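PDB 3BYQ: uncharacterized protein DUF1185, which is of unknown function but, with its variant of the Bacillus chorismate mutase fold, may take part in amino-acid metabolism. Local coordinates for residues L4-T17 / P28-Y42. Numbering follows the deposited sequence.
Sequences LIEIRKRTLIVETT and PLKLAASCAVIRNPY. With EDO (1,2-ethanediol), chain Y.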
ATOM      1  N   LEU B   4     -30.343  -9.487   9.582  1.00 22.45           N
ATOM      2  CA  LEU B   4     -29.403  -8.363   9.501  1.00 22.15           C
ATOM      3  C   LEU B   4     -28.108  -8.789   8.833  1.00 23.74           C
ATOM      4  O   LEU B   4     -27.141  -7.999   8.767  1.00 25.07           O
ATOM      5  CB  LEU B   4     -29.058  -7.870  10.910  1.00 21.20           C
ATOM      6  CG  LEU B   4     -30.184  -7.218  11.692  1.00 20.16           C
ATOM      7  CD1 LEU B   4     -29.773  -6.983  13.173  1.00 19.58           C
ATOM      8  CD2 LEU B   4     -30.559  -5.918  10.971  1.00 18.57           C
ATOM      9  N   ILE B   5     -28.086 -10.024   8.347  1.00 19.39           N
ATOM     10  CA  ILE B   5     -26.854 -10.615   7.793  1.00 19.83           C
ATOM     11  C   ILE B   5     -27.022 -10.954   6.340  1.00 20.68           C
ATOM     12  O   ILE B   5     -27.736 -11.877   5.987  1.00 22.66           O
ATOM     13  CB  ILE B   5     -26.426 -11.858   8.566  1.00 20.68           C
ATOM     14  CG1 ILE B   5     -26.261 -11.526  10.057  1.00 24.18           C
ATOM     15  CG2 ILE B   5     -25.112 -12.435   7.963  1.00 21.25           C
ATOM     16  CD1 ILE B   5     -25.849 -12.740  10.894  1.00 28.55           C
ATOM     17  N   GLU B   6     -26.354 -10.182   5.495  1.00 19.69           N
ATOM     18  CA  GLU B   6     -26.394 -10.405   4.042  1.00 17.34           C
ATOM     19  C   GLU B   6     -24.968 -10.518   3.531  1.00 18.33           C
ATOM     20  O   GLU B   6     -24.258  -9.541   3.488  1.00 16.94           O
ATOM     21  CB  GLU B   6     -27.103  -9.255   3.352  1.00 19.92           C
ATOM     22  CG  GLU B   6     -28.532  -9.104   3.802  1.00 22.44           C
ATOM     23  CD  GLU B   6     -29.195  -7.859   3.256  1.00 29.03           C
ATOM     24  OE1 GLU B   6     -28.579  -7.112   2.458  1.00 26.06           O
ATOM     25  OE2 GLU B   6     -30.345  -7.622   3.644  1.00 34.37           O
ATOM     26  N   ILE B   7     -24.588 -11.719   3.112  1.00 18.10           N
ATOM     27  CA  ILE B   7     -23.201 -12.002   2.658  1.00 16.29           C
ATOM     28  C   ILE B   7     -23.004 -11.755   1.151  1.00 14.82           C
ATOM     29  O   ILE B   7     -23.707 -12.333   0.309  1.00 17.36           O
ATOM     30  CB  ILE B   7     -22.815 -13.474   2.978  1.00 17.08           C
ATOM     31  CG1 ILE B   7     -23.022 -13.801   4.457  1.00 21.40           C
ATOM     32  CG2 ILE B   7     -21.341 -13.782   2.559  1.00 19.21           C
ATOM     33  CD1 ILE B   7     -22.874 -15.274   4.777  1.00 19.85           C
ATOM     34  N   ARG B   8     -22.018 -10.927   0.821  1.00 15.77           N
ATOM     35  CA  ARG B   8     -21.667 -10.644  -0.555  1.00 16.88           C
ATOM     36  C   ARG B   8     -20.671 -11.682  -1.070  1.00 14.72           C
ATOM     37  O   ARG B   8     -20.800 -12.236  -2.147  1.00 16.30           O
ATOM     38  CB  ARG B   8     -21.078  -9.233  -0.685  1.00 15.32           C
ATOM     39  CG  ARG B   8     -20.699  -8.944  -2.118  1.00 15.57           C
ATOM     40  CD  ARG B   8     -20.417  -7.492  -2.416  1.00 14.21           C
ATOM     41  NE  ARG B   8     -19.299  -6.918  -1.692  1.00 17.01           N
ATOM     42  CZ  ARG B   8     -18.048  -6.873  -2.124  1.00 18.89           C
ATOM     43  NH1 ARG B   8     -17.709  -7.443  -3.246  1.00 18.01           N
ATOM     44  NH2 ARG B   8     -17.119  -6.293  -1.377  1.00 17.97           N
ATOM     45  N   LYS B   9     -19.639 -11.885  -0.266  1.00 15.55           N
ATOM     46  CA  LYS B   9     -18.572 -12.831  -0.608  1.00 17.15           C
ATOM     47  C   LYS B   9     -17.868 -13.339   0.600  1.00 16.99           C
ATOM     48  O   LYS B   9     -17.978 -12.777   1.681  1.00 16.60           O
ATOM     49  CB  LYS B   9     -17.579 -12.206  -1.602  1.00 22.17           C
ATOM     50  CG  LYS B   9     -16.801 -11.080  -1.066  1.00 23.30           C
ATOM     51  CD  LYS B   9     -16.047 -10.353  -2.179  1.00 29.26           C
ATOM     52  CE  LYS B   9     -14.944 -11.153  -2.793  1.00 26.66           C
ATOM     53  NZ  LYS B   9     -14.370 -10.365  -3.980  1.00 26.86           N
ATOM     54  N   ARG B  10     -17.154 -14.427   0.388  1.00 18.29           N
ATOM     55  CA  ARG B  10     -16.402 -15.106   1.436  1.00 16.66           C
ATOM     56  C   ARG B  10     -15.061 -15.534   0.877  1.00 17.67           C
ATOM     57  O   ARG B  10     -14.908 -15.721  -0.329  1.00 17.86           O
ATOM     58  CB  ARG B  10     -17.166 -16.354   1.881  1.00 18.65           C
ATOM     59  CG  ARG B  10     -18.413 -16.105   2.705  1.00 21.20           C
ATOM     60  CD  ARG B  10     -19.200 -17.363   2.898  1.00 20.43           C
ATOM     61  NE  ARG B  10     -18.505 -18.330   3.746  1.00 19.12           N
ATOM     62  CZ  ARG B  10     -18.930 -19.548   4.028  1.00 20.97           C
ATOM     63  NH1 ARG B  10     -20.115 -19.950   3.626  1.00 26.15           N
ATOM     64  NH2 ARG B  10     -18.171 -20.346   4.771  1.00 22.70           N
ATOM     65  N   THR B  11     -14.071 -15.605   1.745  1.00 17.49           N
ATOM     66  CA  THR B  11     -12.792 -16.177   1.365  1.00 18.72           C
ATOM     67  C   THR B  11     -12.338 -17.154   2.420  1.00 18.90           C
ATOM     68  O   THR B  11     -12.624 -17.001   3.618  1.00 20.36           O
ATOM     69  CB  THR B  11     -11.679 -15.143   1.091  1.00 22.29           C
ATOM     70  OG1 THR B  11     -11.344 -14.467   2.316  1.00 27.23           O
ATOM     71  CG2 THR B  11     -12.130 -14.159   0.003  1.00 21.38           C
ATOM     72  N   LEU B  12     -11.713 -18.209   1.941  1.00 18.38           N
ATOM     73  CA  LEU B  12     -11.071 -19.188   2.803  1.00 18.86           C
ATOM     74  C   LEU B  12      -9.618 -19.192   2.380  1.00 21.11           C
ATOM     75  O   LEU B  12      -9.354 -19.307   1.206  1.00 21.06           O
ATOM     76  CB  LEU B  12     -11.681 -20.559   2.578  1.00 18.87           C
ATOM     77  CG  LEU B  12     -11.064 -21.741   3.338  1.00 23.18           C
ATOM     78  CD1 LEU B  12     -11.263 -21.541   4.813  1.00 20.34           C
ATOM     79  CD2 LEU B  12     -11.712 -23.036   2.893  1.00 25.76           C
ATOM     80  N   ILE B  13      -8.691 -18.988   3.313  1.00 19.73           N
ATOM     81  CA  ILE B  13      -7.276 -19.088   2.949  0.50 19.82           C
ATOM     82  C   ILE B  13      -6.605 -20.077   3.866  1.00 19.26           C
ATOM     83  O   ILE B  13      -6.907 -20.178   5.068  1.00 18.88           O
ATOM     84  CB  ILE B  13      -6.519 -17.760   2.901  0.50 22.03           C
ATOM     85  CG1 ILE B  13      -6.407 -17.142   4.290  0.50 16.45           C
ATOM     86  CG2 ILE B  13      -7.201 -16.799   1.917  0.50 27.84           C
ATOM     87  CD1 ILE B  13      -5.654 -15.817   4.313  0.50 32.00           C
ATOM     88  N   VAL B  14      -5.733 -20.875   3.258  1.00 18.04           N
ATOM     89  CA  VAL B  14      -4.949 -21.881   3.988  1.00 18.83           C
ATOM     90  C   VAL B  14      -3.499 -21.634   3.616  1.00 18.41           C
ATOM     91  O   VAL B  14      -3.125 -21.767   2.474  1.00 17.33           O
ATOM     92  CB  VAL B  14      -5.319 -23.364   3.729  1.00 21.64           C
ATOM     93  CG1 VAL B  14      -4.442 -24.293   4.581  1.00 19.57           C
ATOM     94  CG2 VAL B  14      -6.822 -23.591   4.029  1.00 22.24           C
ATOM     95  N   GLU B  15      -2.711 -21.251   4.608  1.00 17.59           N
ATOM     96  CA  GLU B  15      -1.289 -20.989   4.435  1.00 16.53           C
ATOM     97  C   GLU B  15      -0.519 -22.117   5.090  1.00 18.37           C
ATOM     98  O   GLU B  15      -0.651 -22.355   6.286  1.00 18.21           O
ATOM     99  CB  GLU B  15      -0.944 -19.649   5.117  1.00 18.43           C
ATOM    100  CG  GLU B  15       0.504 -19.229   5.009  1.00 21.03           C
ATOM    101  CD  GLU B  15       0.860 -18.118   5.986  1.00 28.01           C
ATOM    102  OE1 GLU B  15       0.847 -18.313   7.243  1.00 26.37           O
ATOM    103  OE2 GLU B  15       1.187 -17.023   5.477  1.00 29.30           O
ATOM    104  N   THR B  16       0.299 -22.792   4.312  1.00 17.35           N
ATOM    105  CA  THR B  16       1.114 -23.895   4.806  1.00 15.74           C
ATOM    106  C   THR B  16       2.550 -23.418   4.794  1.00 16.19           C
ATOM    107  O   THR B  16       3.057 -23.002   3.751  1.00 16.80           O
ATOM    108  CB  THR B  16       0.978 -25.142   3.926  1.00 16.19           C
ATOM    109  OG1 THR B  16      -0.423 -25.482   3.781  1.00 18.13           O
ATOM    110  CG2 THR B  16       1.742 -26.317   4.521  1.00 21.81           C
ATOM    111  N   THR B  17       3.166 -23.433   5.977  1.00 17.23           N
ATOM    112  CA  THR B  17       4.564 -23.037   6.116  1.00 15.34           C
ATOM    113  C   THR B  17       5.451 -24.238   6.429  1.00 16.03           C
ATOM    114  O   THR B  17       5.278 -24.938   7.431  1.00 16.79           O
ATOM    115  CB  THR B  17       4.728 -21.990   7.220  1.00 19.36           C
ATOM    116  OG1 THR B  17       3.910 -20.849   6.921  1.00 20.40           O
ATOM    117  CG2 THR B  17       6.190 -21.554   7.344  1.00 19.36           C
ATOM    118  N   PRO B  28       4.554 -29.449   8.526  1.00 22.26           N
ATOM    119  CA  PRO B  28       4.429 -28.016   8.363  1.00 20.11           C
ATOM    120  C   PRO B  28       3.317 -27.422   9.189  1.00 20.53           C
ATOM    121  O   PRO B  28       2.418 -28.122   9.635  1.00 21.98           O
ATOM    122  CB  PRO B  28       4.077 -27.871   6.878  1.00 21.99           C
ATOM    123  CG  PRO B  28       3.470 -29.117   6.497  1.00 26.60           C
ATOM    124  CD  PRO B  28       4.154 -30.171   7.304  1.00 24.50           C
ATOM    125  N   LEU B  29       3.406 -26.128   9.409  1.00 17.38           N
ATOM    126  CA  LEU B  29       2.328 -25.413  10.057  1.00 18.13           C
ATOM    127  C   LEU B  29       1.264 -25.014   9.050  1.00 19.57           C
ATOM    128  O   LEU B  29       1.582 -24.574   7.953  1.00 19.21           O
ATOM    129  CB  LEU B  29       2.877 -24.140  10.713  1.00 17.40           C
ATOM    130  CG  LEU B  29       1.868 -23.195  11.349  1.00 20.36           C
ATOM    131  CD1 LEU B  29       1.105 -23.847  12.522  1.00 19.66           C
ATOM    132  CD2 LEU B  29       2.627 -21.981  11.775  1.00 23.54           C
ATOM    133  N   LYS B  30      -0.002 -25.174   9.423  1.00 16.97           N
ATOM    134  CA  LYS B  30      -1.094 -24.632   8.622  1.00 18.58           C
ATOM    135  C   LYS B  30      -1.857 -23.632   9.487  1.00 17.04           C
ATOM    136  O   LYS B  30      -2.185 -23.910  10.655  1.00 17.10           O
ATOM    137  CB  LYS B  30      -2.054 -25.664   8.104  1.00 19.13           C
ATOM    138  CG  LYS B  30      -1.409 -26.660   7.217  1.00 20.44           C
ATOM    139  CD  LYS B  30      -2.453 -27.495   6.470  1.00 28.90           C
ATOM    140  CE  LYS B  30      -1.774 -28.630   5.769  1.00 43.10           C
ATOM    141  NZ  LYS B  30      -2.650 -29.292   4.769  1.00 45.85           N
ATOM    142  N   LEU B  31      -2.054 -22.464   8.898  1.00 16.39           N
ATOM    143  CA  LEU B  31      -2.900 -21.392   9.478  1.00 18.41           C
ATOM    144  C   LEU B  31      -3.969 -21.095   8.438  1.00 20.06           C
ATOM    145  O   LEU B  31      -3.658 -20.927   7.269  1.00 20.47           O
ATOM    146  CB  LEU B  31      -2.089 -20.125   9.763  1.00 21.08           C
ATOM    147  CG  LEU B  31      -0.990 -20.219  10.829  1.00 24.02           C
ATOM    148  CD1 LEU B  31      -0.201 -18.928  10.914  1.00 19.33           C
ATOM    149  CD2 LEU B  31      -1.523 -20.598  12.196  1.00 22.07           C
ATOM    150  N   ALA B  32      -5.215 -20.966   8.877  1.00 18.41           N
ATOM    151  CA  ALA B  32      -6.327 -20.769   7.930  1.00 20.40           C
ATOM    152  C   ALA B  32      -7.249 -19.688   8.411  1.00 20.96           C
ATOM    153  O   ALA B  32      -7.460 -19.538   9.627  1.00 17.15           O
ATOM    154  CB  ALA B  32      -7.101 -22.090   7.730  1.00 20.23           C
ATOM    155  N   ALA B  33      -7.792 -18.922   7.460  1.00 19.53           N
ATOM    156  CA  ALA B  33      -8.719 -17.830   7.816  1.00 17.14           C
ATOM    157  C   ALA B  33      -9.951 -17.980   6.945  1.00 19.39           C
ATOM    158  O   ALA B  33      -9.844 -18.304   5.780  1.00 19.28           O
ATOM    159  CB  ALA B  33      -8.075 -16.468   7.589  1.00 18.47           C
ATOM    160  N   SER B  34     -11.107 -17.793   7.575  1.00 17.53           N
ATOM    161  CA  SER B  34     -12.393 -17.801   6.895  1.00 19.17           C
ATOM    162  C   SER B  34     -12.986 -16.429   7.139  1.00 21.34           C
ATOM    163  O   SER B  34     -13.175 -16.040   8.279  1.00 18.38           O
ATOM    164  CB  SER B  34     -13.322 -18.886   7.452  1.00 21.65           C
ATOM    165  OG  SER B  34     -14.566 -18.965   6.731  1.00 19.13           O
ATOM    166  N   CYS B  35     -13.276 -15.731   6.041  1.00 20.23           N
ATOM    167  CA  CYS B  35     -13.814 -14.368   6.061  1.00 18.62           C
ATOM    168  C   CYS B  35     -15.133 -14.282   5.307  1.00 17.54           C
ATOM    169  O   CYS B  35     -15.359 -14.979   4.284  1.00 19.25           O
ATOM    170  CB  CYS B  35     -12.857 -13.424   5.347  1.00 20.25           C
ATOM    171  SG  CYS B  35     -11.118 -13.450   5.985  1.00 29.19           S
ATOM    172  N   ALA B  36     -15.984 -13.395   5.808  1.00 18.15           N
ATOM    173  CA  ALA B  36     -17.251 -13.055   5.169  1.00 14.55           C
ATOM    174  C   ALA B  36     -17.406 -11.533   5.140  1.00 14.33           C
ATOM    175  O   ALA B  36     -17.185 -10.851   6.165  1.00 17.13           O
ATOM    176  CB  ALA B  36     -18.445 -13.669   5.907  1.00 14.69           C
ATOM    177  N   VAL B  37     -17.840 -11.059   3.969  1.00 14.69           N
ATOM    178  CA  VAL B  37     -18.119  -9.652   3.710  1.00 15.66           C
ATOM    179  C   VAL B  37     -19.618  -9.502   3.711  1.00 15.21           C
ATOM    180  O   VAL B  37     -20.305 -10.144   2.937  1.00 17.23           O
ATOM    181  CB  VAL B  37     -17.550  -9.181   2.374  1.00 17.15           C
ATOM    182  CG1 VAL B  37     -17.906  -7.732   2.133  1.00 16.98           C
ATOM    183  CG2 VAL B  37     -16.025  -9.380   2.330  1.00 15.52           C
ATOM    184  N   ILE B  38     -20.105  -8.695   4.649  1.00 15.59           N
ATOM    185  CA  ILE B  38     -21.534  -8.458   4.817  1.00 14.72           C
ATOM    186  C   ILE B  38     -21.891  -6.983   4.751  1.00 15.44           C
ATOM    187  O   ILE B  38     -21.061  -6.138   4.912  1.00 15.63           O
ATOM    188  CB  ILE B  38     -22.098  -9.083   6.103  1.00 15.79           C
ATOM    189  CG1 ILE B  38     -21.751  -8.274   7.371  1.00 16.23           C
ATOM    190  CG2 ILE B  38     -21.640 -10.557   6.242  1.00 14.81           C
ATOM    191  CD1 ILE B  38     -22.573  -8.686   8.648  1.00 15.15           C
ATOM    192  N   ARG B  39     -23.142  -6.705   4.416  1.00 16.86           N
ATOM    193  CA  ARG B  39     -23.626  -5.332   4.415  1.00 16.53           C
ATOM    194  C   ARG B  39     -23.665  -4.856   5.852  1.00 17.68           C
ATOM    195  O   ARG B  39     -24.014  -5.611   6.765  1.00 18.54           O
ATOM    196  CB  ARG B  39     -25.031  -5.262   3.810  1.00 16.97           C
ATOM    197  CG  ARG B  39     -25.562  -3.850   3.698  1.00 21.66           C
ATOM    198  CD  ARG B  39     -26.872  -3.816   2.928  1.00 22.46           C
ATOM    199  NE  ARG B  39     -27.920  -4.531   3.630  1.00 19.48           N
ATOM    200  CZ  ARG B  39     -28.644  -4.035   4.637  1.00 20.81           C
ATOM    201  NH1 ARG B  39     -28.394  -2.829   5.106  1.00 24.29           N
ATOM    202  NH2 ARG B  39     -29.593  -4.793   5.196  1.00 27.12           N
ATOM    203  N   ASN B  40     -23.313  -3.593   6.049  1.00 17.95           N
ATOM    204  CA  ASN B  40     -23.409  -2.979   7.357  1.00 15.87           C
ATOM    205  C   ASN B  40     -24.761  -2.294   7.496  1.00 15.94           C
ATOM    206  O   ASN B  40     -24.971  -1.251   6.894  1.00 18.52           O
ATOM    207  CB  ASN B  40     -22.310  -1.925   7.554  1.00 16.73           C
ATOM    208  CG  ASN B  40     -22.280  -1.350   8.947  1.00 19.25           C
ATOM    209  OD1 ASN B  40     -23.187  -1.574   9.732  1.00 19.61           O
ATOM    210  ND2 ASN B  40     -21.216  -0.616   9.266  1.00 16.23           N
ATOM    211  N   PRO B  41     -25.685  -2.853   8.299  1.00 16.16           N
ATOM    212  CA  PRO B  41     -27.002  -2.203   8.403  1.00 15.73           C
ATOM    213  C   PRO B  41     -27.024  -0.842   9.115  1.00 15.99           C
ATOM    214  O   PRO B  41     -28.076  -0.175   9.114  1.00 17.11           O
ATOM    215  CB  PRO B  41     -27.821  -3.194   9.244  1.00 17.18           C
ATOM    216  CG  PRO B  41     -27.062  -4.418   9.285  1.00 18.59           C
ATOM    217  CD  PRO B  41     -25.623  -4.029   9.176  1.00 17.87           C
ATOM    218  N   TYR B  42     -25.896  -0.460   9.734  1.00 16.74           N
ATOM    219  CA  TYR B  42     -25.770   0.796  10.509  1.00 14.98           C
ATOM    220  C   TYR B  42     -24.828   1.840   9.940  1.00 16.71           C
ATOM    221  O   TYR B  42     -24.571   2.873  10.578  1.00 21.08           O
ATOM    222  CB  TYR B  42     -25.359   0.458  11.945  1.00 17.31           C
ATOM    223  CG  TYR B  42     -26.280  -0.592  12.490  1.00 18.30           C
ATOM    224  CD1 TYR B  42     -27.578  -0.271  12.843  1.00 17.67           C
ATOM    225  CD2 TYR B  42     -25.879  -1.918  12.598  1.00 18.79           C
ATOM    226  CE1 TYR B  42     -28.451  -1.243  13.305  1.00 20.83           C
ATOM    227  CE2 TYR B  42     -26.734  -2.881  13.049  1.00 17.52           C
ATOM    228  CZ  TYR B  42     -28.030  -2.538  13.395  1.00 18.41           C
ATOM    229  OH  TYR B  42     -28.906  -3.483  13.870  1.00 23.87           O
TER
HETATM  230  C1  EDO Y 204      -1.516 -27.741   1.722  1.00 56.91           C
HETATM  231  O1  EDO Y 204      -0.735 -28.092   2.852  1.00 51.70           O
HETATM  232  C2  EDO Y 204      -0.648 -27.947   0.506  1.00 56.01           C
HETATM  233  O2  EDO Y 204      -0.456 -29.352   0.364  1.00 67.56           O
HETATM  234  O   HOH W   1     -25.622  -7.729   6.554  1.00 19.91           O
HETATM  235  O   HOH W   2     -15.711 -17.704   4.679  1.00 18.61           O
HETATM  236  O   HOH W   3      -9.868 -15.600   4.311  1.00 33.65           O
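R8 and K9 together face the single residue V37, a classic beta bulge in an otherwise regular antiparallel hairpin. V37 O takes the backbone N of R8 (2.8 Å), while V37 N gives its proton to K9 O (2.9 Å). With R8 at phi/psi -87°/-49°, the extra residue turns both basic side chains the same way as V37. K9 CG touches V37 CG2, and the R8 guanidinium comes obliquely to V37 CG1; their charged ends run on to D155, which R8 and K9 share, and R8 also pairs with E161. Beyond the bulge the ladder is regular from T11-C35 to T17-L29, each hydrogen-bonded pair closed by two backbone bonds. Between two such pairs, V14 lays CG2 on A32 CB at 4.0 Å.

At the other end, E6 and R39 lie side by side in a salt bridge. R39 NE reaches E6 OE1 (2.9 Å) within its guanidinium plane but from above the carboxylate, the two planes being 57° apart; the NH2-OE2 bond is weak. Water 1 receives a proton from E6 N and donates to L4 O and R39 O, bridging the two segments beside the R39 N-E6 O bond. Near the hairpin's connecting loop, T16 OG1 and K30 NZ both grip O1 of an ethanediol, at 2.8 and 3.0 Å.

Strand 29-39 pairs on its far edge with strand 161-169, and strand 7-17 with a strand of the second subunit, continuing the sheet across the interface. Helix 51-72 packs on the R10, L12, V14 and S34 face, strand 147-151 on that of I13, L31 and A33.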